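Local coordinates for export chaperone SatS (Mycobacterium tuberculosis H37Rv, PDB 6DNM), which acts as a chaperone for the SecA2 protein export pathway, represented here by its C-terminal domain, at residues P20-T25 with T29-R34; P41-L44 with R49-V52; G54-L59 with L89-T94; H67-D70 with T76-D79; N97-S102 with V124-D129. All coordinates share one frame; numbering follows the deposited sequence.

Contact 1 of 5, residues P20-T25 with T29-R34; sequences PIQIMT and TFYTLR
A beta hairpin sets residues 20-24 antiparallel to 29-34, with Ile21 facing Thr32 and Ile23 facing Phe30 as hydrogen-bonded pairs. The bonds nearer the turn are short in both directions: Ile23 N to Phe30 O and Phe30 N to Ile23 O both measure 2.8 Å. The Ile21-Thr32 pair is uneven: Ile21 N to Thr32 O 2.9 Å, Thr32 N to Ile21 O 3.3 Å. On the face that carries Gln22, Met24, Thr29 and Tyr31, the extended glutamine runs alongside the tyrosine, and NE2 donates to Tyr31 OH at 3.1 Å. That oxygen lies close to the amide plane, although amide and ring are turned 53° against each other. Met24 bends at chi3 (69°), which brings its CE to 3.5 Å from Thr29 OG1; a water links the same hydroxyl to Thr25 O. The other face is apolar where Ile21 CG1 meets Thr32 CG2 at 3.6 Å, side chains pointing the same way, while Thr32 OG1 bonds to Ser51 O. Strand 98-100 lies beyond 20-24 in the sheet and packs Tyr99 on Ile21, strand 49-52 touches Phe30 and Thr32, and Trp13 of helix 12-16 rests on Pro20 and Leu33.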
# COMPACT_ATOMS: atom_id res chain seq x y z
N PRO A 20 -7.79 6.11 4.23
CA PRO A 20 -7.87 4.66 4.44
C PRO A 20 -7.52 3.94 3.15
O PRO A 20 -7.90 4.36 2.06
CB PRO A 20 -9.35 4.44 4.80
CG PRO A 20 -9.87 5.82 5.20
CD PRO A 20 -9.10 6.77 4.33
N ILE A 21 -6.76 2.85 3.28
CA ILE A 21 -6.38 2.06 2.12
C ILE A 21 -6.69 0.59 2.38
O ILE A 21 -6.78 0.15 3.52
CB ILE A 21 -4.90 2.24 1.70
CG1 ILE A 21 -3.95 1.61 2.72
CG2 ILE A 21 -4.56 3.73 1.47
CD1 ILE A 21 -2.49 1.58 2.25
N GLN A 22 -6.86 -0.16 1.28
CA GLN A 22 -7.10 -1.59 1.33
C GLN A 22 -5.97 -2.30 0.60
O GLN A 22 -5.63 -1.92 -0.52
CB GLN A 22 -8.41 -1.92 0.62
CG GLN A 22 -8.81 -3.39 0.64
CD GLN A 22 -9.94 -3.68 -0.32
OE1 GLN A 22 -9.81 -3.46 -1.53
NE2 GLN A 22 -11.07 -4.15 0.21
N ILE A 23 -5.39 -3.32 1.23
CA ILE A 23 -4.31 -4.10 0.63
C ILE A 23 -4.77 -5.54 0.55
O ILE A 23 -5.04 -6.16 1.58
CB ILE A 23 -3.01 -4.01 1.44
CG1 ILE A 23 -2.54 -2.55 1.60
CG2 ILE A 23 -1.93 -4.88 0.79
CD1 ILE A 23 -1.42 -2.37 2.63
N MET A 24 -4.89 -6.07 -0.66
CA MET A 24 -5.33 -7.44 -0.85
C MET A 24 -4.15 -8.31 -1.28
O MET A 24 -3.42 -7.96 -2.21
CB MET A 24 -6.47 -7.52 -1.87
CG MET A 24 -7.68 -6.68 -1.48
SD MET A 24 -9.12 -6.91 -2.56
CE MET A 24 -9.62 -8.59 -2.14
N THR A 25 -3.95 -9.40 -0.56
CA THR A 25 -2.97 -10.41 -0.94
C THR A 25 -3.71 -11.72 -1.16
O THR A 25 -4.90 -11.85 -0.86
CB THR A 25 -1.89 -10.58 0.15
OG1 THR A 25 -2.43 -11.34 1.24
CG2 THR A 25 -1.41 -9.22 0.66
N THR A 29 -6.84 -9.73 3.36
CA THR A 29 -7.18 -8.36 3.00
C THR A 29 -7.00 -7.49 4.23
O THR A 29 -7.56 -7.78 5.29
CB THR A 29 -8.62 -8.25 2.46
OG1 THR A 29 -8.71 -8.97 1.22
CG2 THR A 29 -9.01 -6.80 2.21
N PHE A 30 -6.23 -6.42 4.08
CA PHE A 30 -5.86 -5.57 5.20
C PHE A 30 -6.31 -4.14 4.97
O PHE A 30 -6.43 -3.68 3.82
CB PHE A 30 -4.34 -5.51 5.39
CG PHE A 30 -3.74 -6.81 5.82
CD1 PHE A 30 -4.15 -7.42 7.00
CD2 PHE A 30 -2.75 -7.41 5.07
CE1 PHE A 30 -3.58 -8.63 7.40
CE2 PHE A 30 -2.19 -8.61 5.46
CZ PHE A 30 -2.60 -9.22 6.63
N TYR A 31 -6.52 -3.42 6.07
CA TYR A 31 -6.85 -2.00 6.08
C TYR A 31 -5.83 -1.26 6.93
O TYR A 31 -5.36 -1.77 7.95
CB TYR A 31 -8.26 -1.77 6.65
CG TYR A 31 -9.28 -2.43 5.76
CD1 TYR A 31 -9.82 -1.75 4.67
CD2 TYR A 31 -9.65 -3.77 5.95
CE1 TYR A 31 -10.73 -2.36 3.83
CE2 TYR A 31 -10.54 -4.39 5.10
CZ TYR A 31 -11.08 -3.68 4.05
OH TYR A 31 -11.96 -4.30 3.20
N THR A 32 -5.48 -0.06 6.50
CA THR A 32 -4.61 0.83 7.27
C THR A 32 -4.86 2.25 6.78
O THR A 32 -5.75 2.50 5.97
CB THR A 32 -3.14 0.39 7.22
OG1 THR A 32 -2.37 1.16 8.16
CG2 THR A 32 -2.54 0.57 5.82
N LEU A 33 -4.07 3.21 7.30
CA LEU A 33 -4.14 4.60 6.88
C LEU A 33 -2.81 5.03 6.29
O LEU A 33 -1.74 4.57 6.73
CB LEU A 33 -4.45 5.54 8.06
CG LEU A 33 -5.71 5.25 8.88
CD1 LEU A 33 -5.85 6.25 10.02
CD2 LEU A 33 -6.96 5.29 8.00
N ARG A 34 -2.87 5.94 5.32
CA ARG A 34 -1.68 6.48 4.70
C ARG A 34 -1.92 7.93 4.32
O ARG A 34 -3.01 8.29 3.86
CB ARG A 34 -1.33 5.70 3.43
CG ARG A 34 -0.03 6.17 2.75
CD ARG A 34 -0.30 6.93 1.44
NE ARG A 34 -1.19 6.13 0.61
CZ ARG A 34 -1.90 6.55 -0.43
NH1 ARG A 34 -2.67 5.71 -1.08
NH2 ARG A 34 -1.86 7.80 -0.84
O HOH W 1 -7.40 -10.94 -0.30

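Contact 2 of 5, residues P41-L44 with R49-V52; sequences PIFL and RISV
Phe43 presents one ring face to the end of Ile50. The methyl CD1 of Ile50 sits squarely over the ring, 3.7 Å from the centroid of Phe43 and 7° off the ring normal, a CH-pi contact in which all six ring carbons lie at nearly the same distance from the methyl. Behind it, Ile50 CG1 comes to 3.7 Å from Phe43 CG, so the isoleucine reaches from the root of the aromatic side chain to the middle of its ring. The extended branch explains this reach: CG1 stands beside the backbone N (chi1 -60°), and a chi2 of 159° carries CD1 onward over the ring. Tyr133 of helix 117-134 packs edge-to-face with Phe43 and also touches Ile50.

The two segments belong to different sheets. Strand 40-43 is an outer strand of the four-stranded mixed sheet, whereas 49-52 is the middle strand of a small three-stranded one, between 45-46 and 187-189. Leu44 lies just where the chain passes from the first sheet to the second, and its carbonyl makes the one backbone bond between the segments: Ser51 N donates to Leu44 O at 2.8 Å. Ser51 CB also approaches Leu44 O, at 3.5 Å, but the serine hydroxyl is engaged elsewhere, bonding through OG to Glu190 OE1 at the end of the chain.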
# COMPACT_ATOMS: atom_id res chain seq x y z
N PRO A 41 5.52 9.50 2.06
CA PRO A 41 4.40 8.73 2.61
C PRO A 41 4.62 8.42 4.08
O PRO A 41 5.71 8.03 4.50
CB PRO A 41 4.41 7.45 1.77
CG PRO A 41 5.83 7.31 1.33
CD PRO A 41 6.39 8.70 1.18
N ILE A 42 3.56 8.59 4.87
CA ILE A 42 3.55 8.17 6.26
C ILE A 42 2.34 7.26 6.45
O ILE A 42 1.21 7.63 6.10
CB ILE A 42 3.50 9.35 7.26
CG1 ILE A 42 4.54 10.42 6.92
CG2 ILE A 42 3.74 8.83 8.67
CD1 ILE A 42 4.60 11.55 7.94
N PHE A 43 2.57 6.07 7.00
CA PHE A 43 1.50 5.13 7.27
C PHE A 43 1.18 5.10 8.76
O PHE A 43 1.97 5.54 9.60
CB PHE A 43 1.90 3.71 6.85
CG PHE A 43 1.99 3.50 5.36
CD1 PHE A 43 0.95 2.92 4.66
CD2 PHE A 43 3.15 3.83 4.67
CE1 PHE A 43 1.05 2.70 3.30
CE2 PHE A 43 3.26 3.61 3.31
CZ PHE A 43 2.20 3.04 2.62
N LEU A 44 0.00 4.59 9.08
CA LEU A 44 -0.32 4.22 10.44
C LEU A 44 0.63 3.10 10.85
O LEU A 44 0.50 1.96 10.40
CB LEU A 44 -1.77 3.77 10.51
CG LEU A 44 -2.29 3.37 11.88
CD1 LEU A 44 -2.33 4.60 12.81
CD2 LEU A 44 -3.68 2.72 11.76
N ARG A 49 7.36 0.01 10.09
CA ARG A 49 6.43 -1.08 9.84
C ARG A 49 5.00 -0.57 9.95
O ARG A 49 4.67 0.22 10.85
CB ARG A 49 6.64 -2.25 10.81
CG ARG A 49 8.02 -2.92 10.73
CD ARG A 49 7.94 -4.44 10.90
NE ARG A 49 7.41 -4.85 12.19
CZ ARG A 49 6.70 -5.95 12.39
NH1 ARG A 49 6.42 -6.76 11.37
NH2 ARG A 49 6.25 -6.25 13.60
N ILE A 50 4.16 -1.02 9.03
CA ILE A 50 2.80 -0.53 8.85
C ILE A 50 1.85 -1.41 9.65
O ILE A 50 1.82 -2.63 9.46
CB ILE A 50 2.42 -0.56 7.37
CG1 ILE A 50 3.37 0.31 6.55
CG2 ILE A 50 0.95 -0.19 7.17
CD1 ILE A 50 3.40 -0.04 5.08
N SER A 51 1.06 -0.80 10.53
CA SER A 51 0.03 -1.53 11.26
C SER A 51 -1.14 -1.86 10.33
O SER A 51 -1.74 -0.95 9.74
CB SER A 51 -0.48 -0.70 12.43
OG SER A 51 0.51 -0.57 13.44
N VAL A 52 -1.46 -3.15 10.20
CA VAL A 52 -2.57 -3.59 9.36
C VAL A 52 -3.63 -4.28 10.20
O VAL A 52 -3.35 -4.91 11.22
CB VAL A 52 -2.11 -4.49 8.20
CG1 VAL A 52 -1.24 -3.69 7.24
CG2 VAL A 52 -1.38 -5.73 8.71

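Contact 3 of 5, residues G54-L59 with L89-T94; sequences GSERAL and LAVAVT
Apolar packing is centred on Val91, whose side chain meets Glu56 and Leu59 of the helix. Its CG1 methyl lies 4.0 Å from Leu59 CD2, the two side chains crossing at about a right angle, and 4.1 Å from Glu56 CG, so a single branch touches both helix residues. The CB atoms of Glu56 and Val91 also come within 4.1 Å of each other. CG1 of Val91 is anti to the backbone N (chi1 -178°), which brings this methyl against both neighbours.

The polar approach is of another kind. Glu56 OE2 comes to 3.0 Å from Val91 O, but both oxygens can only accept unless the acid is protonated, and no hydrogen bond is assigned; if the acid is ionised, the proximity is probably unfavourable.

Within the helical segment the bonds are those of a helix start. Ser55 is the N-cap of helix 56-63, its OG accepting from Ala58 N at 3.0 Å with an angle of 159° at the hydrogen, and Ser55 O receives Leu59 N. Glu56 therefore occupies the first turn, where a negative charge would probably be eased by the helix end.

The loop 89-94 runs past this turn on its way from helix 77-86 to strand 98-100. Val91 also packs on Pro20, Ala90 O accepts from Trp13 NE1, and Leu59 turns to Leu44 and Phe53.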
# COMPACT_ATOMS: atom_id res chain seq x y z
N GLY A 54 -7.57 -6.52 9.99
CA GLY A 54 -8.34 -7.40 9.12
C GLY A 54 -9.72 -6.90 8.77
O GLY A 54 -10.42 -7.54 7.97
N SER A 55 -10.14 -5.79 9.35
CA SER A 55 -11.47 -5.26 9.08
C SER A 55 -11.48 -3.77 9.38
O SER A 55 -10.64 -3.26 10.14
CB SER A 55 -12.54 -5.95 9.93
OG SER A 55 -12.36 -5.67 11.31
N GLU A 56 -12.47 -3.10 8.82
CA GLU A 56 -12.68 -1.70 9.15
C GLU A 56 -13.02 -1.53 10.63
O GLU A 56 -12.55 -0.58 11.27
CB GLU A 56 -13.74 -1.10 8.23
CG GLU A 56 -13.35 -1.17 6.76
CD GLU A 56 -14.54 -1.21 5.82
OE1 GLU A 56 -14.74 -2.25 5.14
OE2 GLU A 56 -15.26 -0.20 5.76
N ARG A 57 -13.79 -2.46 11.20
CA ARG A 57 -14.15 -2.36 12.61
C ARG A 57 -12.91 -2.45 13.50
O ARG A 57 -12.78 -1.71 14.48
CB ARG A 57 -15.16 -3.45 12.99
CG ARG A 57 -15.63 -3.38 14.44
CD ARG A 57 -16.88 -4.22 14.70
NE ARG A 57 -16.55 -5.60 15.07
CZ ARG A 57 -17.46 -6.52 15.38
NH1 ARG A 57 -18.75 -6.21 15.39
NH2 ARG A 57 -17.08 -7.75 15.71
N ALA A 58 -11.99 -3.36 13.17
CA ALA A 58 -10.78 -3.49 13.96
C ALA A 58 -9.95 -2.21 13.90
O ALA A 58 -9.42 -1.76 14.91
CB ALA A 58 -9.97 -4.70 13.47
N LEU A 59 -9.84 -1.62 12.70
CA LEU A 59 -9.14 -0.35 12.55
C LEU A 59 -9.80 0.74 13.38
O LEU A 59 -9.13 1.49 14.10
CB LEU A 59 -9.09 0.02 11.07
CG LEU A 59 -8.52 1.39 10.68
CD1 LEU A 59 -7.15 1.65 11.31
CD2 LEU A 59 -8.47 1.56 9.15
N LEU A 89 -17.04 7.52 13.31
CA LEU A 89 -16.01 7.21 12.32
C LEU A 89 -16.55 6.19 11.33
O LEU A 89 -17.06 5.14 11.71
CB LEU A 89 -14.77 6.65 13.02
CG LEU A 89 -13.58 6.41 12.08
CD1 LEU A 89 -12.95 7.74 11.68
CD2 LEU A 89 -12.54 5.50 12.73
N ALA A 90 -16.43 6.51 10.05
CA ALA A 90 -16.90 5.64 8.98
C ALA A 90 -15.70 5.44 8.06
O ALA A 90 -15.40 6.31 7.24
CB ALA A 90 -18.07 6.26 8.22
N VAL A 91 -15.01 4.32 8.24
CA VAL A 91 -13.86 4.01 7.41
C VAL A 91 -14.36 3.66 6.02
O VAL A 91 -15.23 2.79 5.86
CB VAL A 91 -13.02 2.88 8.02
CG1 VAL A 91 -11.80 2.61 7.17
CG2 VAL A 91 -12.62 3.25 9.43
N ALA A 92 -13.85 4.36 5.02
CA ALA A 92 -14.25 4.16 3.64
C ALA A 92 -13.01 4.28 2.78
O ALA A 92 -12.24 5.23 2.94
CB ALA A 92 -15.27 5.22 3.22
N VAL A 93 -12.80 3.31 1.90
CA VAL A 93 -11.66 3.28 0.99
C VAL A 93 -12.16 3.62 -0.41
O VAL A 93 -13.06 2.95 -0.93
CB VAL A 93 -10.96 1.91 1.01
CG1 VAL A 93 -9.78 1.89 0.06
CG2 VAL A 93 -10.53 1.54 2.42
N THR A 94 -11.59 4.65 -1.02
CA THR A 94 -11.95 4.97 -2.39
C THR A 94 -11.25 4.02 -3.36
O THR A 94 -10.27 3.35 -3.02
CB THR A 94 -11.61 6.42 -2.73
OG1 THR A 94 -10.21 6.63 -2.55
CG2 THR A 94 -12.38 7.38 -1.83

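Contact 4 of 5, residues H67-D70 with T76-D79; sequences HDHD and TYDD
His69 and Tyr77 reach toward each other from opposite directions and form the tight, buried part of this contact. The imidazole directs an edge at the phenol ring in an offset edge-to-face pair, with centroids of the His69 and Tyr77 rings 4.8 Å apart and planes at 80°. Its CE1 comes to 3.4 Å from Tyr77 CZ, while the neighbouring NE2 donates to Tyr77 OH at 2.9 Å. The N-H...O angle of this bond is 151°, and the hydroxyl oxygen lies only 4° out of the imidazole plane, so one edge of the histidine serves both the hydrogen bond and the aromatic contact. On the same ring ND1 accepts from Leu71 N, so the imidazole is held at both nitrogens; this is consistent with a neutral ring whose proton is on NE2.

The link joins the loop that leaves helix 56-63 to the first residue of helix 77-86. Tyr62 of the former helix touches His69 and Leu63 touches Tyr77, while Leu44, just after strand 40-43, packs on the imidazole.

Away from the two rings the contact is loose and opens toward solvent. Exposed Asp78 forms a salt bridge with Arg81 through OD1, and partly exposed Asp70 turns to another partner, its OD2 bonding to Tyr133 OH.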
# COMPACT_ATOMS: atom_id res chain seq x y z
N HIS A 67 -2.67 6.41 21.26
CA HIS A 67 -1.55 5.73 20.65
C HIS A 67 -0.45 6.73 20.35
O HIS A 67 -0.71 7.92 20.12
CB HIS A 67 -1.94 5.03 19.33
CG HIS A 67 -2.83 3.85 19.51
ND1 HIS A 67 -2.44 2.72 20.21
CD2 HIS A 67 -4.09 3.60 19.08
CE1 HIS A 67 -3.43 1.84 20.20
NE2 HIS A 67 -4.44 2.35 19.53
N ASP A 68 0.78 6.24 20.37
CA ASP A 68 1.92 6.99 19.88
C ASP A 68 2.44 6.22 18.67
O ASP A 68 3.06 5.16 18.81
CB ASP A 68 2.99 7.16 20.95
CG ASP A 68 4.00 8.23 20.59
OD1 ASP A 68 5.17 7.89 20.35
OD2 ASP A 68 3.61 9.41 20.54
N HIS A 69 2.13 6.73 17.49
CA HIS A 69 2.58 6.15 16.23
C HIS A 69 2.85 7.30 15.28
O HIS A 69 2.74 8.48 15.64
CB HIS A 69 1.54 5.18 15.65
CG HIS A 69 0.17 5.77 15.56
ND1 HIS A 69 -0.11 6.89 14.81
CD2 HIS A 69 -1.00 5.40 16.13
CE1 HIS A 69 -1.39 7.19 14.92
NE2 HIS A 69 -1.96 6.30 15.72
N ASP A 70 3.18 6.97 14.03
CA ASP A 70 3.71 7.97 13.13
C ASP A 70 2.69 8.99 12.66
O ASP A 70 3.09 10.03 12.11
CB ASP A 70 4.43 7.32 11.95
CG ASP A 70 5.72 6.64 12.36
OD1 ASP A 70 6.26 6.96 13.45
OD2 ASP A 70 6.22 5.82 11.57
N THR A 76 -4.55 16.81 12.15
CA THR A 76 -5.91 16.30 12.01
C THR A 76 -6.08 14.91 12.61
O THR A 76 -7.17 14.34 12.49
CB THR A 76 -6.32 16.28 10.53
OG1 THR A 76 -5.23 15.78 9.74
CG2 THR A 76 -6.70 17.67 10.07
N TYR A 77 -5.05 14.35 13.24
CA TYR A 77 -5.21 13.02 13.81
C TYR A 77 -6.26 13.02 14.92
O TYR A 77 -7.04 12.06 15.05
CB TYR A 77 -3.88 12.45 14.32
CG TYR A 77 -4.07 11.03 14.80
CD1 TYR A 77 -4.18 9.98 13.89
CD2 TYR A 77 -4.22 10.74 16.16
CE1 TYR A 77 -4.38 8.68 14.32
CE2 TYR A 77 -4.43 9.44 16.60
CZ TYR A 77 -4.51 8.42 15.67
OH TYR A 77 -4.71 7.12 16.07
N ASP A 78 -6.31 14.07 15.72
CA ASP A 78 -7.30 14.15 16.79
C ASP A 78 -8.72 14.08 16.27
O ASP A 78 -9.57 13.57 16.94
CB ASP A 78 -7.10 15.38 17.68
CG ASP A 78 -7.75 15.22 19.06
OD1 ASP A 78 -7.23 14.42 19.88
OD2 ASP A 78 -8.76 15.88 19.33
N ASP A 79 -8.96 14.59 15.06
CA ASP A 79 -10.28 14.47 14.45
C ASP A 79 -10.64 13.01 14.21
O ASP A 79 -11.80 12.61 14.37
CB ASP A 79 -10.32 15.24 13.12
CG ASP A 79 -10.50 16.74 13.32
OD1 ASP A 79 -10.70 17.19 14.47
OD2 ASP A 79 -10.45 17.47 12.31

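Contact 5 of 5, residues N97-S102 with V124-D129; sequences NVYVLS and VELLRD
Tyr99 lays its ring against residues 124-129 of helix 117-134 and meets Leu126 with one face and Glu125 with its hydroxyl end. Leu126 CB stands over that face in a CH-pi contact, 3.9 Å from the centroid of the Tyr99 ring, 23° off the ring normal and shifted toward the rim, where Tyr99 CD1 is 3.6 Å from Leu126 CB. The leucine continues past the root of the ring: its CD2 reaches Tyr99 CB at 3.7 Å. Leu126 therefore meets the CB, CG and CD1 part of Tyr99, while Glu125 meets the hydroxyl.

Glu125 supplies that polar end. Tyr99 OH donates to Glu125 OE2 over only 2.6 Å, using the oxygen's anti lone pair, with OE2 in the plane of the ring at its edge. An extended chain, CG anti to N (chi1 175°), carries the carboxylate along to the hydroxyl, its plane turned 72° from the ring.

Leu101 is partly covered by the helix as well and packs on Ala123, just before this segment. Strand 98-100, at the edge of the four-stranded sheet, pairs in parallel with 19-24 on one side, and helix 117-134 packs against it, with helix 170-185 behind Leu127.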
# COMPACT_ATOMS: atom_id res chain seq x y z
N ASN A 97 -7.56 3.80 -3.89
CA ASN A 97 -6.76 3.37 -2.75
C ASN A 97 -6.90 1.88 -2.48
O ASN A 97 -6.68 1.42 -1.35
CB ASN A 97 -7.10 4.21 -1.53
CG ASN A 97 -6.56 5.60 -1.63
OD1 ASN A 97 -5.45 5.79 -2.11
ND2 ASN A 97 -7.34 6.59 -1.22
N VAL A 98 -7.26 1.12 -3.52
CA VAL A 98 -7.36 -0.33 -3.47
C VAL A 98 -6.11 -0.89 -4.15
O VAL A 98 -5.87 -0.65 -5.33
CB VAL A 98 -8.65 -0.81 -4.17
CG1 VAL A 98 -8.63 -2.31 -4.36
CG2 VAL A 98 -9.86 -0.38 -3.35
N TYR A 99 -5.31 -1.64 -3.40
CA TYR A 99 -4.04 -2.16 -3.87
C TYR A 99 -4.05 -3.68 -3.79
O TYR A 99 -4.28 -4.25 -2.73
CB TYR A 99 -2.92 -1.62 -2.99
CG TYR A 99 -2.78 -0.12 -3.03
CD1 TYR A 99 -2.25 0.51 -4.15
CD2 TYR A 99 -3.20 0.67 -1.97
CE1 TYR A 99 -2.11 1.89 -4.20
CE2 TYR A 99 -3.07 2.06 -2.01
CZ TYR A 99 -2.52 2.66 -3.13
OH TYR A 99 -2.38 4.03 -3.18
N VAL A 100 -3.79 -4.34 -4.91
CA VAL A 100 -3.94 -5.79 -5.01
C VAL A 100 -2.61 -6.39 -5.42
O VAL A 100 -2.15 -6.20 -6.55
CB VAL A 100 -5.05 -6.19 -6.00
CG1 VAL A 100 -5.22 -7.71 -6.04
CG2 VAL A 100 -6.35 -5.51 -5.64
N LEU A 101 -1.99 -7.14 -4.50
CA LEU A 101 -0.81 -7.93 -4.84
C LEU A 101 -1.16 -9.34 -5.31
O LEU A 101 -0.33 -9.98 -5.97
CB LEU A 101 0.13 -8.02 -3.63
CG LEU A 101 0.60 -6.68 -3.06
CD1 LEU A 101 1.64 -6.90 -1.97
CD2 LEU A 101 1.14 -5.75 -4.15
N SER A 102 -2.38 -9.80 -5.00
CA SER A 102 -2.84 -11.15 -5.31
C SER A 102 -2.65 -11.51 -6.77
O SER A 102 -3.05 -10.76 -7.67
CB SER A 102 -4.33 -11.23 -4.99
OG SER A 102 -4.60 -10.60 -3.75
N VAL A 124 2.62 -1.00 -7.82
CA VAL A 124 3.91 -0.32 -7.77
C VAL A 124 3.81 0.97 -6.98
O VAL A 124 4.72 1.32 -6.23
CB VAL A 124 4.46 -0.11 -9.19
CG1 VAL A 124 5.66 0.82 -9.18
CG2 VAL A 124 4.84 -1.46 -9.79
N GLU A 125 2.69 1.69 -7.11
CA GLU A 125 2.46 2.88 -6.29
C GLU A 125 2.56 2.54 -4.80
O GLU A 125 3.27 3.21 -4.05
CB GLU A 125 1.10 3.47 -6.64
CG GLU A 125 0.68 4.64 -5.79
CD GLU A 125 -0.67 5.18 -6.21
OE1 GLU A 125 -0.78 5.67 -7.36
OE2 GLU A 125 -1.61 5.12 -5.40
N LEU A 126 1.88 1.48 -4.37
CA LEU A 126 1.96 1.08 -2.96
C LEU A 126 3.37 0.65 -2.59
O LEU A 126 3.88 1.02 -1.53
CB LEU A 126 0.99 -0.06 -2.68
CG LEU A 126 1.10 -0.65 -1.27
CD1 LEU A 126 0.62 0.33 -0.19
CD2 LEU A 126 0.34 -1.96 -1.20
N LEU A 127 4.00 -0.16 -3.44
CA LEU A 127 5.34 -0.67 -3.14
C LEU A 127 6.33 0.46 -2.93
O LEU A 127 7.12 0.43 -1.98
CB LEU A 127 5.81 -1.56 -4.28
CG LEU A 127 5.10 -2.89 -4.46
CD1 LEU A 127 5.65 -3.62 -5.67
CD2 LEU A 127 5.30 -3.69 -3.23
N ARG A 128 6.32 1.46 -3.81
CA ARG A 128 7.23 2.59 -3.66
C ARG A 128 6.95 3.33 -2.36
O ARG A 128 7.88 3.74 -1.66
CB ARG A 128 7.10 3.54 -4.85
CG ARG A 128 7.44 2.91 -6.18
CD ARG A 128 8.78 3.34 -6.64
NE ARG A 128 9.02 2.95 -8.03
CZ ARG A 128 10.22 2.66 -8.51
NH1 ARG A 128 11.28 2.70 -7.71
NH2 ARG A 128 10.35 2.32 -9.78
N ASP A 129 5.67 3.50 -2.01
CA ASP A 129 5.33 4.16 -0.75
C ASP A 129 5.83 3.36 0.44
O ASP A 129 6.34 3.93 1.41
CB ASP A 129 3.82 4.35 -0.65
CG ASP A 129 3.30 5.53 -1.45
OD1 ASP A 129 4.11 6.32 -1.98
OD2 ASP A 129 2.07 5.67 -1.54

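In the fold
Contacts 1, 2 and 5 all reach the four-stranded sheet. Contact 1 is its central hairpin: Leu33 O to Leu44 N, 2.9 Å, ties it to contact 2, and Met24 N to Tyr99 O, 2.8 Å, to contact 5. Contacts 2 and 5 meet directly where Phe43 CE2 lies 3.6 Å from Asp129 O. Contact 3 packs against the hairpin through Pro20, its centre about 9 Å from that of contact 1. Along the chain contact 4 is nested within the loop closed by contact 3; in space it touches contact 2, where Leu44 CD1 lies 3.4 Å from His69 NE2. Contacts 4 and 5 are farthest apart, their centres about 23 Å from each other.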